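Local coordinates for protein WYL1 (Ruminococcus sp., PDB 6OAW) that probably serves as an accessory protein that modulates the activity of the Type VI-D CRISPR-Cas system, and carries a WYL domain, at residues Glu179-Ile184 and Arg258-Ser263; Asp187-Ile192 and Tyr226-Asp231; Ser34-Asp39 and Ser57-Ile62. All blocks are in the same frame, centred on the assembly; numbering follows the deposited sequence.

Contact 1 (Glu179-Ile184 and Arg258-Ser263); sequences ERERLI and RISRLS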
loop_
_atom_site.group_PDB
_atom_site.type_symbol
_atom_site.label_atom_id
_atom_site.label_comp_id
_atom_site.label_asym_id
_atom_site.label_seq_id
_atom_site.Cartn_x
_atom_site.Cartn_y
_atom_site.Cartn_z
ATOM N N GLU B 179 9.800 2.285 -1.726
ATOM C CA GLU B 179 10.708 1.377 -0.981
ATOM C C GLU B 179 11.313 0.376 -1.961
ATOM O O GLU B 179 12.526 0.210 -1.925
ATOM C CB GLU B 179 10.001 0.683 0.183
ATOM C CG GLU B 179 9.907 1.556 1.429
ATOM C CD GLU B 179 8.871 1.064 2.431
ATOM O OE1 GLU B 179 7.856 0.429 2.021
ATOM O OE2 GLU B 179 9.101 1.267 3.635
ATOM N N ARG B 180 10.503 -0.240 -2.820
ATOM C CA ARG B 180 11.019 -1.273 -3.752
ATOM C C ARG B 180 12.061 -0.628 -4.657
ATOM O O ARG B 180 13.093 -1.264 -4.899
ATOM C CB ARG B 180 9.900 -1.949 -4.546
ATOM C CG ARG B 180 8.961 -2.746 -3.653
ATOM C CD ARG B 180 7.990 -3.627 -4.389
ATOM N NE ARG B 180 7.471 -3.035 -5.610
ATOM C CZ ARG B 180 6.420 -2.216 -5.712
ATOM N NH1 ARG B 180 5.741 -1.835 -4.640
ATOM N NH2 ARG B 180 6.081 -1.751 -6.901
ATOM N N GLU B 181 11.817 0.614 -5.062
ATOM C CA GLU B 181 12.712 1.347 -5.988
ATOM C C GLU B 181 14.074 1.584 -5.318
ATOM O O GLU B 181 15.102 1.519 -6.016
ATOM C CB GLU B 181 12.031 2.642 -6.436
ATOM C CG GLU B 181 12.744 3.289 -7.597
ATOM C CD GLU B 181 12.345 4.730 -7.854
ATOM O OE1 GLU B 181 12.478 5.581 -6.916
ATOM O OE2 GLU B 181 11.873 4.973 -8.972
ATOM N N ARG B 182 14.104 1.798 -4.002
ATOM C CA ARG B 182 15.383 2.098 -3.298
ATOM C C ARG B 182 16.210 0.822 -3.191
ATOM O O ARG B 182 17.423 0.918 -3.265
ATOM C CB ARG B 182 15.150 2.754 -1.937
ATOM C CG ARG B 182 14.403 4.073 -2.027
ATOM C CD ARG B 182 14.761 4.995 -0.885
ATOM N NE ARG B 182 14.121 4.603 0.365
ATOM C CZ ARG B 182 12.835 4.801 0.658
ATOM N NH1 ARG B 182 12.036 5.374 -0.216
ATOM N NH2 ARG B 182 12.344 4.403 1.814
ATOM N N LEU B 183 15.584 -0.341 -3.058
ATOM C CA LEU B 183 16.307 -1.634 -3.121
ATOM C C LEU B 183 16.896 -1.823 -4.526
ATOM O O LEU B 183 18.087 -2.181 -4.623
ATOM C CB LEU B 183 15.357 -2.780 -2.761
ATOM C CG LEU B 183 15.000 -2.885 -1.287
ATOM C CD1 LEU B 183 13.958 -3.973 -1.061
ATOM C CD2 LEU B 183 16.248 -3.146 -0.448
ATOM N N ILE B 184 16.125 -1.559 -5.573
ATOM C CA ILE B 184 16.579 -1.804 -6.977
ATOM C C ILE B 184 17.742 -0.872 -7.316
ATOM O O ILE B 184 18.625 -1.315 -8.048
ATOM C CB ILE B 184 15.424 -1.615 -7.973
ATOM C CG1 ILE B 184 14.270 -2.574 -7.687
ATOM C CG2 ILE B 184 15.905 -1.715 -9.412
ATOM C CD1 ILE B 184 13.015 -2.221 -8.491
ATOM N N ARG B 258 14.734 12.106 -10.534
ATOM C CA ARG B 258 14.323 10.700 -10.239
ATOM C C ARG B 258 15.598 9.858 -10.095
ATOM O O ARG B 258 16.446 9.908 -11.016
ATOM C CB ARG B 258 13.466 10.143 -11.382
ATOM C CG ARG B 258 12.070 10.747 -11.473
ATOM C CD ARG B 258 11.059 9.955 -10.673
ATOM N NE ARG B 258 11.151 8.591 -11.164
ATOM C CZ ARG B 258 10.404 8.037 -12.098
ATOM N NH1 ARG B 258 10.661 6.791 -12.468
ATOM N NH2 ARG B 258 9.373 8.679 -12.607
ATOM N N ILE B 259 15.769 9.116 -9.004
ATOM C CA ILE B 259 16.996 8.288 -8.865
ATOM C C ILE B 259 17.028 7.233 -9.975
ATOM O O ILE B 259 18.151 6.795 -10.340
ATOM C CB ILE B 259 17.171 7.668 -7.470
ATOM C CG1 ILE B 259 16.195 6.526 -7.212
ATOM C CG2 ILE B 259 17.130 8.738 -6.385
ATOM C CD1 ILE B 259 16.435 5.847 -5.885
ATOM N N SER B 260 15.877 6.864 -10.530
ATOM C CA SER B 260 15.787 5.858 -11.614
ATOM C C SER B 260 16.325 6.412 -12.945
ATOM O O SER B 260 16.543 5.598 -13.836
ATOM C CB SER B 260 14.383 5.316 -11.752
ATOM O OG SER B 260 13.453 6.339 -12.083
ATOM N N ARG B 261 16.564 7.724 -13.077
ATOM C CA ARG B 261 17.067 8.333 -14.338
ATOM C C ARG B 261 18.520 8.803 -14.177
ATOM O O ARG B 261 19.011 9.483 -15.092
ATOM C CB ARG B 261 16.141 9.469 -14.787
ATOM C CG ARG B 261 14.668 9.109 -14.882
ATOM C CD ARG B 261 14.279 8.462 -16.190
ATOM N NE ARG B 261 14.017 9.495 -17.183
ATOM C CZ ARG B 261 12.852 10.134 -17.391
ATOM N NH1 ARG B 261 11.768 9.843 -16.683
ATOM N NH2 ARG B 261 12.779 11.070 -18.327
ATOM N N LEU B 262 19.210 8.439 -13.093
ATOM C CA LEU B 262 20.676 8.638 -12.935
ATOM C C LEU B 262 21.383 7.285 -13.084
ATOM O O LEU B 262 20.808 6.271 -12.697
ATOM C CB LEU B 262 20.976 9.280 -11.576
ATOM C CG LEU B 262 20.309 10.631 -11.334
ATOM C CD1 LEU B 262 20.476 11.054 -9.897
ATOM C CD2 LEU B 262 20.849 11.675 -12.295
ATOM N N SER B 263 22.616 7.304 -13.576
ATOM C CA SER B 263 23.513 6.137 -13.679
ATOM C C SER B 263 24.963 6.631 -13.751
ATOM O O SER B 263 25.177 7.882 -13.888
ATOM C CB SER B 263 23.148 5.293 -14.888
ATOM O OG SER B 263 23.286 6.035 -16.105
#

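Contact 2 (Asp187-Ile192 and Tyr226-Asp231); sequences DNIIKI and YRIVSD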
loop_
_atom_site.group_PDB
_atom_site.type_symbol
_atom_site.label_atom_id
_atom_site.label_comp_id
_atom_site.label_asym_id
_atom_site.label_seq_id
_atom_site.Cartn_x
_atom_site.Cartn_y
_atom_site.Cartn_z
ATOM N N ASP B 187 22.609 0.867 -5.390
ATOM C CA ASP B 187 24.001 1.216 -5.773
ATOM C C ASP B 187 24.047 2.736 -5.975
ATOM O O ASP B 187 24.948 3.355 -5.391
ATOM C CB ASP B 187 24.511 0.363 -6.946
ATOM C CG ASP B 187 24.738 -1.133 -6.668
ATOM O OD1 ASP B 187 24.547 -1.594 -5.509
ATOM O OD2 ASP B 187 25.119 -1.849 -7.621
ATOM N N ASN B 188 23.084 3.346 -6.688
ATOM C CA ASN B 188 23.005 4.827 -6.829
ATOM C C ASN B 188 22.897 5.436 -5.416
ATOM O O ASN B 188 23.578 6.461 -5.110
ATOM C CB ASN B 188 21.819 5.304 -7.675
ATOM C CG ASN B 188 21.957 5.136 -9.182
ATOM O OD1 ASN B 188 22.994 4.690 -9.697
ATOM N ND2 ASN B 188 20.892 5.492 -9.904
ATOM N N ILE B 189 22.065 4.845 -4.562
ATOM C CA ILE B 189 21.762 5.473 -3.247
ATOM C C ILE B 189 23.015 5.447 -2.378
ATOM O O ILE B 189 23.286 6.466 -1.721
ATOM C CB ILE B 189 20.555 4.811 -2.586
ATOM C CG1 ILE B 189 19.282 5.196 -3.345
ATOM C CG2 ILE B 189 20.500 5.173 -1.121
ATOM C CD1 ILE B 189 18.075 4.365 -2.993
ATOM N N ILE B 190 23.737 4.333 -2.395
ATOM C CA ILE B 190 24.990 4.122 -1.609
ATOM C C ILE B 190 26.034 5.175 -2.018
ATOM O O ILE B 190 26.644 5.776 -1.106
ATOM C CB ILE B 190 25.478 2.664 -1.766
ATOM C CG1 ILE B 190 24.591 1.718 -0.958
ATOM C CG2 ILE B 190 26.945 2.494 -1.400
ATOM C CD1 ILE B 190 24.761 0.270 -1.335
ATOM N N LYS B 191 26.222 5.413 -3.323
ATOM C CA LYS B 191 27.240 6.377 -3.825
ATOM C C LYS B 191 26.797 7.784 -3.416
ATOM O O LYS B 191 27.634 8.544 -2.927
ATOM C CB LYS B 191 27.469 6.203 -5.326
ATOM C CG LYS B 191 28.183 4.908 -5.679
ATOM C CD LYS B 191 28.145 4.531 -7.139
ATOM C CE LYS B 191 29.154 3.450 -7.491
ATOM N N ILE B 192 25.513 8.095 -3.542
ATOM C CA ILE B 192 24.973 9.407 -3.098
ATOM C C ILE B 192 25.216 9.579 -1.586
ATOM O O ILE B 192 25.680 10.670 -1.186
ATOM C CB ILE B 192 23.497 9.553 -3.496
ATOM C CG1 ILE B 192 23.348 9.660 -5.010
ATOM C CG2 ILE B 192 22.887 10.743 -2.793
ATOM C CD1 ILE B 192 21.933 9.477 -5.512
ATOM N N TYR B 226 21.988 16.850 -2.152
ATOM C CA TYR B 226 21.476 17.435 -0.888
ATOM C C TYR B 226 20.758 16.356 -0.063
ATOM O O TYR B 226 21.179 16.050 1.044
ATOM C CB TYR B 226 20.587 18.647 -1.167
ATOM C CG TYR B 226 20.230 19.366 0.101
ATOM C CD1 TYR B 226 21.064 20.322 0.658
ATOM C CD2 TYR B 226 19.095 19.001 0.796
ATOM C CE1 TYR B 226 20.753 20.928 1.865
ATOM C CE2 TYR B 226 18.758 19.605 1.993
ATOM C CZ TYR B 226 19.597 20.560 2.532
ATOM O OH TYR B 226 19.232 21.147 3.693
ATOM N N ARG B 227 19.689 15.779 -0.596
ATOM C CA ARG B 227 18.947 14.712 0.124
ATOM C C ARG B 227 18.104 13.932 -0.879
ATOM O O ARG B 227 17.607 14.553 -1.847
ATOM C CB ARG B 227 18.079 15.311 1.233
ATOM C CG ARG B 227 17.541 14.279 2.219
ATOM C CD ARG B 227 16.469 14.849 3.149
ATOM N NE ARG B 227 16.999 15.924 3.983
ATOM C CZ ARG B 227 16.275 16.906 4.539
ATOM N NH1 ARG B 227 14.962 16.971 4.379
ATOM N NH2 ARG B 227 16.885 17.828 5.255
ATOM N N ILE B 228 17.975 12.632 -0.655
ATOM C CA ILE B 228 17.035 11.737 -1.393
ATOM C C ILE B 228 15.686 11.817 -0.668
ATOM O O ILE B 228 15.682 11.717 0.561
ATOM C CB ILE B 228 17.584 10.302 -1.472
ATOM C CG1 ILE B 228 18.928 10.257 -2.192
ATOM C CG2 ILE B 228 16.582 9.364 -2.132
ATOM C CD1 ILE B 228 19.468 8.842 -2.342
ATOM N N VAL B 229 14.588 12.053 -1.391
ATOM C CA VAL B 229 13.231 12.076 -0.773
ATOM C C VAL B 229 12.305 11.257 -1.649
ATOM O O VAL B 229 12.606 11.080 -2.832
ATOM C CB VAL B 229 12.674 13.499 -0.611
ATOM C CG1 VAL B 229 13.569 14.364 0.261
ATOM C CG2 VAL B 229 12.421 14.138 -1.973
ATOM N N SER B 230 11.212 10.807 -1.054
ATOM C CA SER B 230 10.019 10.254 -1.736
ATOM C C SER B 230 9.026 11.380 -1.913
ATOM O O SER B 230 8.964 12.207 -0.996
ATOM C CB SER B 230 9.358 9.199 -0.901
ATOM O OG SER B 230 10.083 8.000 -0.968
ATOM N N ASP B 231 8.173 11.305 -2.926
ATOM C CA ASP B 231 6.898 12.068 -2.911
ATOM C C ASP B 231 6.018 11.566 -1.763
ATOM O O ASP B 231 6.210 10.443 -1.305
ATOM C CB ASP B 231 6.136 11.976 -4.234
ATOM C CG ASP B 231 5.845 10.556 -4.678
ATOM O OD1 ASP B 231 4.888 9.921 -4.105
ATOM O OD2 ASP B 231 6.581 10.078 -5.576
#

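Contact 3 (Ser34-Asp39 and Ser57-Ile62); sequences SVIIKD and SFLTSI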
loop_
_atom_site.group_PDB
_atom_site.type_symbol
_atom_site.label_atom_id
_atom_site.label_comp_id
_atom_site.label_asym_id
_atom_site.label_seq_id
_atom_site.Cartn_x
_atom_site.Cartn_y
_atom_site.Cartn_z
ATOM N N SER B 34 3.789 -11.263 -9.473
ATOM C CA SER B 34 3.293 -10.242 -10.417
ATOM C C SER B 34 3.894 -8.870 -10.038
ATOM O O SER B 34 4.204 -8.101 -10.948
ATOM C CB SER B 34 1.801 -10.241 -10.440
ATOM O OG SER B 34 1.357 -9.651 -9.261
ATOM N N VAL B 35 4.110 -8.579 -8.755
ATOM C CA VAL B 35 4.857 -7.349 -8.338
ATOM C C VAL B 35 6.294 -7.395 -8.882
ATOM O O VAL B 35 6.756 -6.391 -9.453
ATOM C CB VAL B 35 4.831 -7.117 -6.820
ATOM C CG1 VAL B 35 5.765 -5.973 -6.419
ATOM C CG2 VAL B 35 3.422 -6.824 -6.324
ATOM N N ILE B 36 6.974 -8.522 -8.771
ATOM C CA ILE B 36 8.397 -8.665 -9.215
ATOM C C ILE B 36 8.506 -8.545 -10.750
ATOM O O ILE B 36 9.374 -7.815 -11.191
ATOM C CB ILE B 36 8.980 -9.964 -8.657
ATOM C CG1 ILE B 36 9.153 -9.856 -7.145
ATOM C CG2 ILE B 36 10.278 -10.353 -9.339
ATOM C CD1 ILE B 36 9.322 -11.193 -6.477
ATOM N N ILE B 37 7.657 -9.230 -11.516
ATOM C CA ILE B 37 7.508 -9.115 -13.000
ATOM C C ILE B 37 7.318 -7.644 -13.413
ATOM O O ILE B 37 8.063 -7.174 -14.297
ATOM C CB ILE B 37 6.360 -10.044 -13.483
ATOM C CG1 ILE B 37 6.861 -11.480 -13.608
ATOM C CG2 ILE B 37 5.718 -9.587 -14.780
ATOM C CD1 ILE B 37 7.857 -11.666 -14.740
ATOM N N LYS B 38 6.343 -6.951 -12.824
ATOM C CA LYS B 38 6.087 -5.510 -13.100
ATOM C C LYS B 38 7.381 -4.737 -12.817
ATOM O O LYS B 38 7.855 -4.019 -13.738
ATOM C CB LYS B 38 4.905 -4.950 -12.294
ATOM C CG LYS B 38 3.536 -5.541 -12.619
ATOM N N ASP B 39 7.970 -4.882 -11.623
ATOM C CA ASP B 39 9.127 -4.035 -11.238
ATOM C C ASP B 39 10.266 -4.312 -12.229
ATOM O O ASP B 39 10.925 -3.363 -12.630
ATOM C CB ASP B 39 9.610 -4.250 -9.808
ATOM C CG ASP B 39 8.614 -3.863 -8.728
ATOM O OD1 ASP B 39 7.610 -3.228 -9.066
ATOM O OD2 ASP B 39 8.856 -4.242 -7.541
ATOM N N SER B 57 19.222 -12.365 -11.992
ATOM C CA SER B 57 20.004 -11.129 -11.752
ATOM C C SER B 57 19.129 -10.143 -10.966
ATOM O O SER B 57 19.616 -9.557 -9.991
ATOM C CB SER B 57 20.503 -10.556 -13.069
ATOM O OG SER B 57 20.697 -9.150 -12.981
ATOM N N PHE B 58 17.867 -9.990 -11.358
ATOM C CA PHE B 58 16.944 -9.033 -10.718
ATOM C C PHE B 58 16.710 -9.491 -9.261
ATOM O O PHE B 58 16.805 -8.664 -8.347
ATOM C CB PHE B 58 15.683 -8.872 -11.564
ATOM C CG PHE B 58 14.800 -7.752 -11.094
ATOM C CD1 PHE B 58 15.143 -6.440 -11.343
ATOM C CD2 PHE B 58 13.658 -8.002 -10.355
ATOM C CE1 PHE B 58 14.366 -5.390 -10.870
ATOM C CE2 PHE B 58 12.876 -6.957 -9.891
ATOM C CZ PHE B 58 13.220 -5.651 -10.170
ATOM N N LEU B 59 16.442 -10.783 -9.040
ATOM C CA LEU B 59 16.196 -11.339 -7.687
ATOM C C LEU B 59 17.479 -11.197 -6.867
ATOM O O LEU B 59 17.392 -10.963 -5.650
ATOM C CB LEU B 59 15.764 -12.808 -7.772
ATOM C CG LEU B 59 14.376 -13.061 -8.354
ATOM C CD1 LEU B 59 14.155 -14.535 -8.583
ATOM C CD2 LEU B 59 13.296 -12.498 -7.456
ATOM N N THR B 60 18.632 -11.333 -7.524
ATOM C CA THR B 60 19.954 -11.232 -6.870
ATOM C C THR B 60 20.204 -9.788 -6.413
ATOM O O THR B 60 20.704 -9.623 -5.279
ATOM C CB THR B 60 21.037 -11.836 -7.759
ATOM O OG1 THR B 60 20.692 -13.220 -7.853
ATOM C CG2 THR B 60 22.420 -11.654 -7.180
ATOM N N SER B 61 19.891 -8.789 -7.236
ATOM C CA SER B 61 20.003 -7.351 -6.881
ATOM C C SER B 61 19.155 -7.073 -5.642
ATOM O O SER B 61 19.617 -6.343 -4.755
ATOM C CB SER B 61 19.556 -6.462 -8.006
ATOM O OG SER B 61 20.428 -6.582 -9.100
ATOM N N ILE B 62 17.926 -7.578 -5.620
ATOM C CA ILE B 62 16.991 -7.343 -4.486
ATOM C C ILE B 62 17.639 -7.940 -3.234
ATOM O O ILE B 62 17.767 -7.212 -2.232
ATOM C CB ILE B 62 15.611 -7.955 -4.754
ATOM C CG1 ILE B 62 14.904 -7.241 -5.907
ATOM C CG2 ILE B 62 14.766 -7.940 -3.483
ATOM C CD1 ILE B 62 13.629 -7.915 -6.343
#

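Contact 1 (Glu179-Ile184 and Arg258-Ser263)
E181 and S260 mark the closest backbone approach, their CA atoms 7.8 Å apart where the helical turn 179-184 faces the short 3-10 turn at 259-260. One side chain, E181, spans the gap. Its CG lies opposite the backbone N (chi1 -168°) and the chain stays extended beyond it, which carries the carboxylate straight out from the helix onto the turn. There the two oxygens meet different surroundings. OE1 of E181 rests against the aliphatic side of I259, 3.8 Å from CG1, and takes its hydrogen bond from ND2 of N237. CD1 of I259 also lies near OE1. OE2 of E181 sits 3.7 Å from OG of S260, and NH1 of R258 is 4.1 Å from it: opposite charges close enough to feel each other, yet beyond a salt bridge. R258 bends at chi2 and chi3 and doubles back over the turn, where its NH1 donates to OG of S260 at 2.9 Å, tilted from the guanidinium plane; NE adds a weak bond to the same oxygen. That grip, with a cation-pi contact to Y236, fixes the guanidinium near the glutamate and would probably steady the negative charge of E181. A leucine in place of E181 would probably leave ND2 of N237 without its acceptor and take away the negative charge near R258. Around this contact, R182 reaches S230 at the end of strand 219-230, while R180, L183 and I184 pack on Y172 of helix 161-172. On the sheet side, I259 pairs through its backbone with N237, and L262 lies against L223 and L239; the contact thus ties helix 177-184 to the turn between strands 253-258 and 262-263 of the antiparallel sheet.

Contact 2 (Asp187-Ile192 and Tyr226-Asp231)
I228 pushes its CD1 methyl between I189 and I192, two isoleucines one helical turn apart, and these three side chains make the whole contact. CD1 of I228 stands 3.8 Å from CG1 of I189, and CG2 of I189 also approaches it. From the other residue, CG2 of I192 comes to 3.9 Å from the same CD1, and to 4.0 Å from CG1 of I228. The reach comes from an extended I228 chain (chi2 -177°), with CG1 opposite its carbonyl carbon. On the helix, I189 and I192 share one rotamer, which sets their CG2 branches opposite the backbone N and both within touch of the same methyl. A second shell fixes the three: L239 of strand 237-243 touches I192 and I228, while I84, I259 and R182 border I189. Just before I228, Y226 and R227 both face V240 in a classic beta bulge, and the backbone of V229 resumes the pairing with Y238. This is apolar helix-on-sheet packing, helix 186-199 lying against an antiparallel sheet, consistent with the small barrel-like beta fold of WYL domains.

Contact 3 (Ser34-Asp39 and Ser57-Ile62)
I36 and L59 carry the nearest CA atoms, 8.4 Å apart, where helix 34-39 and helix 57-62 pass almost perpendicularly (101°) with their axes 11.3 Å apart. That is wide for two helices, and side chains bridge the distance, F58 and I36 with the larger shares. The F58 ring leaves the helix with CG opposite the backbone N (chi1 -171°), and this torsion throws the whole phenyl group across toward the partner helix. The far end of the ring then meets main chain as much as side chain: CE2 of F58 lies 3.8 Å from the carbonyl O of I36, and CZ of F58 is equally far, 3.8 Å, from the carbonyl carbon of D39. Alongside, CB of D39 comes to 3.9 Å from CZ. Of the D39 side chain it is the methylene that meets the ring; its carboxylate turns aside to Y172 OH and to a salt bridge with R180. I36 touches with its CG2 branch, which is directed opposite its own backbone N. That single methyl is shared, with CD2 of the F58 ring at 4.2 Å and CD2 of L59 at the same distance. The I36 and L59 side chains cross at about a right angle. The CB of L59 is not aimed at helix 34-39, but its outstretched chain (chi2 171°) delivers CD2 to the meeting point. Strand 23-28 followed by helices 30-44 and 55-71 is an order consistent with a ribbon-helix-helix unit, in which these would be the two helices. Y169 and Y172 of helix 161-172 cover I36, L59 also packs on V133 and L135 of strand 131-136, and I184 of helix 177-184 closes over F58. S34, at the start of the segment, packs against N335 of the second subunit.

Overall arrangement
From the N terminus, contact 3 comes first, closing a short loop, 17 residues between its segments, from helix 30-44 to helix 55-71 and finishing before the others begin. Much later helix 177-184 opens contact 1, whose loop runs through the sheet and shuts only at 258-263. Contact 2 is nested within it, joining the next helix to strand 219-230. Contacts 1 and 2 lie about 8 Å apart between centres and touch, N188 donating to the carbonyl of L262 and R182 packing on I189. Contacts 1 and 3 meet across R180 and I184. Helix 177-184 thus bridges the N-terminal helices and the sheet, while contacts 2 and 3 stay about 7 Å apart at their nearest atoms.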